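Local coordinates for protein DMATS type aromatic prenyltransferase (Streptomyces coelicolor, PDB 6ZS0) that probably transfers a dimethylallyl group to C5 of the indole of tryptophan, as a 5-dimethylallyltryptophan synthase with an ABBA barrel, at residues L120-P125 / R167-R172; S8-Q13 / L343-Y348; D250-Q255 / P276-V281. One frame throughout, in Å; residues are numbered along the deposited sequence.

Contact 1 of 3, residues L120-P125 / R167-R172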
loop_
_atom_site.group_PDB
_atom_site.type_symbol
_atom_site.label_atom_id
_atom_site.label_comp_id
_atom_site.label_asym_id
_atom_site.label_seq_id
_atom_site.Cartn_x
_atom_site.Cartn_y
_atom_site.Cartn_z
ATOM N N LEU A 120 -7.894 18.801 -4.550
ATOM C CA LEU A 120 -9.146 18.262 -3.941
ATOM C C LEU A 120 -10.336 18.340 -4.899
ATOM O O LEU A 120 -11.178 17.434 -4.858
ATOM C CB LEU A 120 -9.447 19.001 -2.637
ATOM C CG LEU A 120 -8.499 18.697 -1.483
ATOM C CD1 LEU A 120 -8.987 19.370 -0.230
ATOM C CD2 LEU A 120 -8.336 17.196 -1.259
ATOM N N ASP A 121 -10.455 19.386 -5.713
ATOM C CA ASP A 121 -11.600 19.476 -6.649
ATOM C C ASP A 121 -11.525 18.342 -7.676
ATOM O O ASP A 121 -12.604 17.871 -8.110
ATOM C CB ASP A 121 -11.686 20.814 -7.361
ATOM C CG ASP A 121 -10.435 21.127 -8.130
ATOM O OD1 ASP A 121 -9.385 21.224 -7.481
ATOM O OD2 ASP A 121 -10.518 21.229 -9.357
ATOM N N LEU A 122 -10.319 17.911 -8.061
ATOM C CA LEU A 122 -10.148 16.810 -9.042
ATOM C C LEU A 122 -10.583 15.495 -8.400
ATOM O O LEU A 122 -11.205 14.673 -9.101
ATOM C CB LEU A 122 -8.693 16.687 -9.482
ATOM C CG LEU A 122 -8.115 17.843 -10.293
ATOM C CD1 LEU A 122 -6.621 17.679 -10.416
ATOM C CD2 LEU A 122 -8.754 17.924 -11.668
ATOM N N PHE A 123 -10.235 15.274 -7.123
ATOM C CA PHE A 123 -10.265 13.923 -6.512
ATOM C C PHE A 123 -11.424 13.739 -5.534
ATOM O O PHE A 123 -11.731 12.569 -5.239
ATOM C CB PHE A 123 -8.901 13.600 -5.910
ATOM C CG PHE A 123 -7.829 13.353 -6.934
ATOM C CD1 PHE A 123 -6.831 14.295 -7.173
ATOM C CD2 PHE A 123 -7.820 12.181 -7.679
ATOM C CE1 PHE A 123 -5.848 14.069 -8.128
ATOM C CE2 PHE A 123 -6.818 11.951 -8.600
ATOM C CZ PHE A 123 -5.846 12.901 -8.836
ATOM N N LEU A 124 -12.072 14.818 -5.074
ATOM C CA LEU A 124 -13.240 14.743 -4.152
ATOM C C LEU A 124 -14.417 15.528 -4.730
ATOM O O LEU A 124 -14.872 16.518 -4.149
ATOM C CB LEU A 124 -12.819 15.279 -2.780
ATOM C CG LEU A 124 -11.753 14.449 -2.047
ATOM C CD1 LEU A 124 -11.454 15.062 -0.691
ATOM C CD2 LEU A 124 -12.151 12.990 -1.879
ATOM N N PRO A 125 -14.921 15.135 -5.913
ATOM C CA PRO A 125 -16.122 15.750 -6.467
ATOM C C PRO A 125 -17.385 15.171 -5.837
ATOM O O PRO A 125 -17.328 14.197 -5.091
ATOM C CB PRO A 125 -16.041 15.347 -7.941
ATOM C CG PRO A 125 -15.418 13.941 -7.883
ATOM C CD PRO A 125 -14.371 14.083 -6.791
ATOM N N ARG A 167 -2.897 13.854 -15.666
ATOM C CA ARG A 167 -2.141 14.902 -16.384
ATOM C C ARG A 167 -2.350 16.245 -15.674
ATOM O O ARG A 167 -1.370 16.928 -15.427
ATOM C CB ARG A 167 -2.552 14.948 -17.854
ATOM C CG ARG A 167 -1.919 16.102 -18.616
ATOM C CD ARG A 167 -2.484 16.231 -20.006
ATOM N NE ARG A 167 -2.244 15.058 -20.838
ATOM C CZ ARG A 167 -1.098 14.786 -21.476
ATOM N NH1 ARG A 167 -1.011 13.710 -22.242
ATOM N NH2 ARG A 167 -0.044 15.572 -21.348
ATOM N N GLU A 168 -3.590 16.600 -15.328
ATOM C CA GLU A 168 -3.906 17.893 -14.684
ATOM C C GLU A 168 -3.298 17.918 -13.284
ATOM O O GLU A 168 -2.730 18.942 -12.903
ATOM C CB GLU A 168 -5.415 18.136 -14.626
ATOM C CG GLU A 168 -5.800 19.411 -13.892
ATOM C CD GLU A 168 -5.256 20.721 -14.461
ATOM O OE1 GLU A 168 -4.645 20.706 -15.564
ATOM O OE2 GLU A 168 -5.452 21.750 -13.801
ATOM N N ALA A 169 -3.383 16.817 -12.529
ATOM C CA ALA A 169 -2.773 16.763 -11.175
ATOM C C ALA A 169 -1.277 17.082 -11.253
ATOM O O ALA A 169 -0.787 17.914 -10.459
ATOM C CB ALA A 169 -3.014 15.417 -10.536
ATOM N N LEU A 170 -0.567 16.454 -12.184
ATOM C CA LEU A 170 0.910 16.583 -12.261
ATOM C C LEU A 170 1.249 18.030 -12.625
ATOM O O LEU A 170 2.137 18.604 -11.986
ATOM C CB LEU A 170 1.459 15.585 -13.273
ATOM C CG LEU A 170 1.419 14.130 -12.811
ATOM C CD1 LEU A 170 1.759 13.199 -13.968
ATOM C CD2 LEU A 170 2.368 13.907 -11.638
ATOM N N ARG A 171 0.502 18.605 -13.563
ATOM C CA ARG A 171 0.671 20.025 -13.963
ATOM C C ARG A 171 0.523 20.931 -12.737
ATOM O O ARG A 171 1.396 21.781 -12.506
ATOM C CB ARG A 171 -0.338 20.407 -15.044
ATOM C CG ARG A 171 -0.103 21.795 -15.615
ATOM C CD ARG A 171 -1.335 22.380 -16.253
ATOM N NE ARG A 171 -2.432 22.638 -15.334
ATOM C CZ ARG A 171 -2.490 23.643 -14.460
ATOM N NH1 ARG A 171 -1.496 24.505 -14.343
ATOM N NH2 ARG A 171 -3.552 23.780 -13.690
ATOM N N ARG A 172 -0.551 20.773 -11.981
ATOM C CA ARG A 172 -0.817 21.621 -10.803
ATOM C C ARG A 172 0.309 21.452 -9.774
ATOM O O ARG A 172 0.521 22.393 -9.003
ATOM C CB ARG A 172 -2.164 21.281 -10.178
ATOM C CG ARG A 172 -3.368 21.535 -11.073
ATOM C CD ARG A 172 -4.585 21.216 -10.260
ATOM N NE ARG A 172 -5.854 21.390 -10.951
ATOM C CZ ARG A 172 -7.035 21.350 -10.344
ATOM N NH1 ARG A 172 -7.105 21.170 -9.033
ATOM N NH2 ARG A 172 -8.147 21.530 -11.040
#

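Contact 2 of 3, residues S8-Q13 / L343-Y348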
loop_
_atom_site.group_PDB
_atom_site.type_symbol
_atom_site.label_atom_id
_atom_site.label_comp_id
_atom_site.label_asym_id
_atom_site.label_seq_id
_atom_site.Cartn_x
_atom_site.Cartn_y
_atom_site.Cartn_z
ATOM N N SER A 8 -9.228 -3.072 18.236
ATOM C CA SER A 8 -8.425 -3.917 19.147
ATOM C C SER A 8 -7.611 -4.892 18.304
ATOM O O SER A 8 -6.428 -5.131 18.615
ATOM C CB SER A 8 -9.261 -4.614 20.182
ATOM O OG SER A 8 -10.056 -5.653 19.632
ATOM N N PHE A 9 -8.201 -5.446 17.251
ATOM C CA PHE A 9 -7.562 -6.499 16.444
ATOM C C PHE A 9 -6.430 -5.887 15.612
ATOM O O PHE A 9 -5.288 -6.397 15.659
ATOM C CB PHE A 9 -8.593 -7.213 15.572
ATOM C CG PHE A 9 -8.000 -8.292 14.708
ATOM C CD1 PHE A 9 -7.576 -8.020 13.420
ATOM C CD2 PHE A 9 -7.882 -9.589 15.179
ATOM C CE1 PHE A 9 -7.040 -9.021 12.616
ATOM C CE2 PHE A 9 -7.354 -10.584 14.370
ATOM C CZ PHE A 9 -6.934 -10.303 13.094
ATOM N N THR A 10 -6.702 -4.824 14.868
ATOM C CA THR A 10 -5.673 -4.196 13.981
ATOM C C THR A 10 -4.634 -3.497 14.850
ATOM O O THR A 10 -3.474 -3.447 14.447
ATOM C CB THR A 10 -6.289 -3.265 12.937
ATOM O OG1 THR A 10 -6.924 -2.137 13.557
ATOM C CG2 THR A 10 -7.246 -3.997 12.020
ATOM N N GLY A 11 -5.039 -3.029 16.012
ATOM C CA GLY A 11 -4.126 -2.397 16.991
ATOM C C GLY A 11 -3.155 -3.393 17.550
ATOM O O GLY A 11 -1.952 -3.071 17.646
ATOM N N GLY A 12 -3.629 -4.587 17.897
ATOM C CA GLY A 12 -2.790 -5.692 18.351
ATOM C C GLY A 12 -1.783 -6.045 17.280
ATOM O O GLY A 12 -0.599 -6.221 17.591
ATOM N N GLN A 13 -2.222 -6.095 16.019
ATOM C CA GLN A 13 -1.321 -6.389 14.890
ATOM C C GLN A 13 -0.280 -5.279 14.772
ATOM O O GLN A 13 0.877 -5.594 14.563
ATOM C CB GLN A 13 -2.119 -6.568 13.601
ATOM C CG GLN A 13 -2.925 -7.861 13.581
ATOM C CD GLN A 13 -3.769 -7.995 12.347
ATOM O OE1 GLN A 13 -4.382 -7.030 11.882
ATOM N NE2 GLN A 13 -3.722 -9.183 11.754
ATOM N N LEU A 343 1.238 -6.845 3.790
ATOM C CA LEU A 343 0.740 -7.872 4.727
ATOM C C LEU A 343 -0.727 -7.615 5.062
ATOM O O LEU A 343 -1.067 -6.513 5.561
ATOM C CB LEU A 343 1.604 -7.873 5.985
ATOM C CG LEU A 343 3.102 -8.053 5.723
ATOM C CD1 LEU A 343 3.919 -7.911 7.010
ATOM C CD2 LEU A 343 3.400 -9.365 5.029
ATOM N N SER A 344 -1.546 -8.625 4.824
ATOM C CA SER A 344 -3.003 -8.573 5.002
ATOM C C SER A 344 -3.348 -8.663 6.489
ATOM O O SER A 344 -2.826 -9.535 7.169
ATOM C CB SER A 344 -3.653 -9.700 4.217
ATOM O OG SER A 344 -3.437 -9.530 2.813
ATOM N N SER A 345 -4.263 -7.840 6.975
ATOM C CA SER A 345 -4.753 -7.926 8.365
ATOM C C SER A 345 -5.635 -9.170 8.558
ATOM O O SER A 345 -5.533 -9.827 9.575
ATOM C CB SER A 345 -5.453 -6.650 8.746
ATOM O OG SER A 345 -6.171 -6.834 9.950
ATOM N N GLU A 346 -6.507 -9.478 7.607
ATOM C CA GLU A 346 -7.412 -10.665 7.637
ATOM C C GLU A 346 -8.279 -10.629 8.904
ATOM O O GLU A 346 -8.561 -11.678 9.482
ATOM C CB GLU A 346 -6.572 -11.930 7.402
ATOM C CG GLU A 346 -6.006 -11.949 5.978
ATOM C CD GLU A 346 -5.560 -13.276 5.400
ATOM O OE1 GLU A 346 -5.728 -14.287 6.066
ATOM O OE2 GLU A 346 -5.035 -13.274 4.269
ATOM N N ALA A 347 -8.804 -9.462 9.247
ATOM C CA ALA A 347 -9.723 -9.298 10.387
ATOM C C ALA A 347 -11.027 -10.055 10.124
ATOM O O ALA A 347 -11.761 -10.299 11.118
ATOM C CB ALA A 347 -10.009 -7.840 10.631
ATOM N N TYR A 348 -11.357 -10.333 8.857
ATOM C CA TYR A 348 -12.635 -10.972 8.466
ATOM C C TYR A 348 -12.356 -12.341 7.858
ATOM O O TYR A 348 -13.239 -12.871 7.189
ATOM C CB TYR A 348 -13.403 -10.019 7.566
ATOM C CG TYR A 348 -13.842 -8.773 8.268
ATOM C CD1 TYR A 348 -14.795 -8.825 9.285
ATOM C CD2 TYR A 348 -13.286 -7.541 7.968
ATOM C CE1 TYR A 348 -15.192 -7.677 9.949
ATOM C CE2 TYR A 348 -13.694 -6.387 8.608
ATOM C CZ TYR A 348 -14.656 -6.448 9.605
ATOM O OH TYR A 348 -15.031 -5.310 10.255
#

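Contact 3 of 3, residues D250-Q255 / P276-V281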
loop_
_atom_site.group_PDB
_atom_site.type_symbol
_atom_site.label_atom_id
_atom_site.label_comp_id
_atom_site.label_asym_id
_atom_site.label_seq_id
_atom_site.Cartn_x
_atom_site.Cartn_y
_atom_site.Cartn_z
ATOM N N ASP A 250 -1.457 -13.903 -15.057
ATOM C CA ASP A 250 -2.853 -14.241 -15.377
ATOM C C ASP A 250 -3.783 -14.106 -14.173
ATOM O O ASP A 250 -4.926 -14.441 -14.337
ATOM C CB ASP A 250 -2.937 -15.637 -15.965
ATOM C CG ASP A 250 -2.288 -16.716 -15.120
ATOM O OD1 ASP A 250 -2.292 -17.872 -15.611
ATOM O OD2 ASP A 250 -1.869 -16.437 -14.003
ATOM N N GLY A 251 -3.323 -13.522 -13.079
ATOM C CA GLY A 251 -4.196 -13.184 -11.938
ATOM C C GLY A 251 -4.589 -11.713 -11.983
ATOM O O GLY A 251 -4.774 -11.153 -13.083
ATOM N N ARG A 252 -4.803 -11.105 -10.834
ATOM C CA ARG A 252 -5.164 -9.679 -10.832
ATOM C C ARG A 252 -3.966 -8.893 -11.363
ATOM O O ARG A 252 -2.841 -9.377 -11.362
ATOM C CB ARG A 252 -5.542 -9.234 -9.422
ATOM C CG ARG A 252 -4.356 -8.898 -8.546
ATOM C CD ARG A 252 -4.777 -8.616 -7.112
ATOM N NE ARG A 252 -5.235 -9.850 -6.501
ATOM C CZ ARG A 252 -5.878 -9.936 -5.340
ATOM N NH1 ARG A 252 -6.222 -11.129 -4.864
ATOM N NH2 ARG A 252 -6.156 -8.835 -4.657
ATOM N N PRO A 253 -4.202 -7.667 -11.854
ATOM C CA PRO A 253 -3.153 -6.906 -12.524
ATOM C C PRO A 253 -1.981 -6.545 -11.592
ATOM O O PRO A 253 -2.137 -6.337 -10.389
ATOM C CB PRO A 253 -3.906 -5.634 -12.987
ATOM C CG PRO A 253 -5.360 -5.995 -12.981
ATOM C CD PRO A 253 -5.485 -6.978 -11.841
ATOM N N ALA A 254 -0.784 -6.523 -12.147
ATOM C CA ALA A 254 0.403 -5.931 -11.543
ATOM C C ALA A 254 0.219 -4.413 -11.574
ATOM O O ALA A 254 -0.622 -3.920 -12.340
ATOM C CB ALA A 254 1.679 -6.366 -12.212
ATOM N N GLN A 255 1.002 -3.713 -10.788
ATOM C CA GLN A 255 0.979 -2.234 -10.760
ATOM C C GLN A 255 2.399 -1.736 -10.803
ATOM O O GLN A 255 3.332 -2.447 -10.329
ATOM C CB GLN A 255 0.225 -1.687 -9.542
ATOM C CG GLN A 255 -1.247 -2.047 -9.555
ATOM C CD GLN A 255 -1.986 -1.399 -8.411
ATOM O OE1 GLN A 255 -1.663 -0.284 -7.987
ATOM N NE2 GLN A 255 -3.039 -2.063 -7.969
ATOM N N PRO A 276 1.071 -9.042 -7.296
ATOM C CA PRO A 276 0.093 -9.627 -6.369
ATOM C C PRO A 276 0.374 -11.124 -6.141
ATOM O O PRO A 276 -0.375 -11.993 -6.610
ATOM C CB PRO A 276 -1.236 -9.352 -7.071
ATOM C CG PRO A 276 -0.892 -9.372 -8.522
ATOM C CD PRO A 276 0.491 -8.763 -8.613
ATOM N N VAL A 277 1.411 -11.381 -5.348
ATOM C CA VAL A 277 1.966 -12.756 -5.163
ATOM C C VAL A 277 0.874 -13.696 -4.633
ATOM O O VAL A 277 0.932 -14.883 -4.943
ATOM C CB VAL A 277 3.196 -12.734 -4.244
ATOM C CG1 VAL A 277 2.884 -12.238 -2.873
ATOM C CG2 VAL A 277 3.865 -14.099 -4.149
ATOM N N ARG A 278 -0.125 -13.188 -3.894
ATOM C CA ARG A 278 -1.175 -14.060 -3.307
ATOM C C ARG A 278 -1.927 -14.804 -4.392
ATOM O O ARG A 278 -2.562 -15.818 -4.078
ATOM C CB ARG A 278 -2.154 -13.303 -2.394
ATOM C CG ARG A 278 -2.991 -12.217 -3.054
ATOM C CD ARG A 278 -4.049 -11.741 -2.075
ATOM N NE ARG A 278 -4.992 -12.832 -1.874
ATOM C CZ ARG A 278 -5.828 -12.984 -0.829
ATOM N NH1 ARG A 278 -6.602 -14.043 -0.778
ATOM N NH2 ARG A 278 -5.884 -12.096 0.128
ATOM N N ASP A 279 -1.967 -14.287 -5.633
ATOM C CA ASP A 279 -2.697 -14.930 -6.751
ATOM C C ASP A 279 -1.844 -16.011 -7.419
ATOM O O ASP A 279 -2.379 -16.691 -8.246
ATOM C CB ASP A 279 -3.118 -13.903 -7.796
ATOM C CG ASP A 279 -4.226 -12.985 -7.352
ATOM O OD1 ASP A 279 -4.756 -13.183 -6.238
ATOM O OD2 ASP A 279 -4.619 -12.136 -8.182
ATOM N N TYR A 280 -0.590 -16.196 -7.006
ATOM C CA TYR A 280 0.397 -17.003 -7.793
ATOM C C TYR A 280 1.047 -18.073 -6.919
ATOM O O TYR A 280 2.056 -18.643 -7.363
ATOM C CB TYR A 280 1.460 -16.090 -8.436
ATOM C CG TYR A 280 0.840 -15.083 -9.375
ATOM C CD1 TYR A 280 0.127 -15.490 -10.476
ATOM C CD2 TYR A 280 0.944 -13.725 -9.143
ATOM C CE1 TYR A 280 -0.503 -14.589 -11.315
ATOM C CE2 TYR A 280 0.353 -12.798 -9.982
ATOM C CZ TYR A 280 -0.369 -13.230 -11.083
ATOM O OH TYR A 280 -1.019 -12.350 -11.904
ATOM N N VAL A 281 0.503 -18.339 -5.740
ATOM C CA VAL A 281 1.078 -19.321 -4.782
ATOM C C VAL A 281 -0.009 -20.284 -4.319
ATOM O O VAL A 281 -1.175 -19.915 -4.353
ATOM C CB VAL A 281 1.684 -18.608 -3.571
ATOM C CG1 VAL A 281 2.869 -17.768 -3.968
ATOM C CG2 VAL A 281 0.643 -17.783 -2.837
HETATM O O HOH W 1 -0.251 -9.672 -11.867
#

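Contact 1 of 3, residues L120-P125 / R167-R172
Arg-172 turns CG away from its own carbonyl carbon (chi1 -63°) and then runs extended from CG to NE, a shape that carries its guanidinium across to Asp-121. Asp-121 answers with the rarer chi1 of 58°, CG lying between backbone N and carbonyl carbon. The two groups meet end-on in a two-bond salt bridge: NH1 of Arg-172 stands 2.8 Å from OD1 of Asp-121, NH2 of Arg-172 stands 2.9 Å from OD2 of Asp-121, and each oxygen uses its syn lone pair. Carboxylate and guanidinium planes differ by only 13°, the evidence for a flat, paired grip. Leu-122 lies over one guanidinium face, its CG 3.7 Å from CZ of Arg-172. On the same interface, CE1 at the edge of the Phe-123 ring meets CB of Ala-169 at 4.0 Å, and both residues also pack on Leu-191 of the barrel.

NE of Arg-172 donates to OE2 of Glu-168 at 2.9 Å, a second salt bridge, while Arg-171 holds the same carboxylate side-on through NE and NH2. NH1 of Arg-172 also donates to the carbonyl O of Glu-118. Replacing Arg-172 with an alanine is likely to leave Asp-121 without its cationic mate, take one donor from Glu-168 and uncover Leu-122. Two carboxylates and two guanidiniums thus alternate from helix 120-123 to helix 162-175, a balance likely to favour the ionised forms of both acids.

Contact 2 of 3, residues S8-Q13 / L343-Y348
Gln-13 reaches from helix 6-20 to Ser-345, near the end of the last barrel strand, and its amide holds this residue twice. CB leaves the backbone pointing at the other segment, and CG sits anti to the carbonyl carbon (chi1 -71°); beyond it the chain is extended, which places CD 3.6 Å from OG of Ser-345. At the tip the amide splits its roles. OE1 of Gln-13 accepts from OG of Ser-345 at 2.6 Å, the hydroxyl lying in the carbonyl plane on a lone pair, with a C=O...donor angle of 132°. NE2 of Gln-13 donates to the backbone O of the same Ser-345 at 2.9 Å, only 8° out of the amide plane; NE2 also donates to the carbonyl O of Leu-312. Donor and acceptor ends are both engaged, which supports this orientation of the amide over the flipped one.

One turn earlier, Phe-9 lays its CE1 edge against Ser-345, 3.5 Å from the carbonyl O and close to the ring plane. CD1 of Phe-9 meets CB of Ala-347 at 3.7 Å, and CG2 of Thr-10 fits beside OG of Ser-345 at the same distance. Thr-10 and Gln-13 also rest on Val-64 and Phe-66 of strand 64-70. An N-terminal helix packed outside the barrel and tied to the exit of its last strand fits the ABBA fold, in which helices surround a closed antiparallel barrel.

Contact 3 of 3, residues D250-Q255 / P276-V281
The ring of Tyr-280 has polar atoms at its edge: OD2 of Asp-250 lies 3.5 Å from CE1 of Tyr-280, its carboxylate nearly coplanar with the ring, and N of Gly-251 donates to OH of Tyr-280 at 2.8 Å. CB of Asp-279 sits over the centre of one face, 4.1 Å above the plane. A water joins the same hydroxyl to the carbonyl of Arg-252.

The guanidinium of Arg-252 has Asp-279 at its edge and CG of Arg-278 over one face. The grip is side-on: NE of Arg-252 meets OD2 of Asp-279 at 2.9 Å from well above the carboxylate plane, and NH1 of Arg-252 meets OD1 of Asp-279. A bend at chi3 (69°) brings the head round to this acid. OD2 also takes the backbone N of Arg-252, at 2.9 Å with an N-H...O angle of 166°, so one oxygen accepts from both backbone N and side-chain NE. NH2 of Arg-252 makes a salt bridge to Asp-59, which Arg-278 approaches only as a long, weak ion pair; this anion probably eases the closeness of the two arginines. CB of Pro-276 packs against CG of Arg-252 at 3.5 Å. At Gly-251 a CB would come too near CB of Asp-279. These contacts join the entry to strand 254-260 with the 3-10 turn after strand 270-275, at the open end of the antiparallel hairpin these adjacent barrel strands form.

How the contacts relate
The three contacts lie around a single barrel of antiparallel strands. Contact 1 joins two helices on its outside and lies across the centre of the chain from contact 2; their centres are about 33 Å apart. Contact 2 ties the N-terminal helix to the end of the last strand, so the residues of contacts 1 and 3 all fall between its segments in sequence. Contacts 2 and 3 both reach the barrel sheet, and their nearest atoms come within about 4 Å without touching. Contacts 1 and 3 have nearest atoms about 13 Å apart. In ABBA prenyltransferases the substrates bind inside the barrel; none of these contacts is identified here as part of that site.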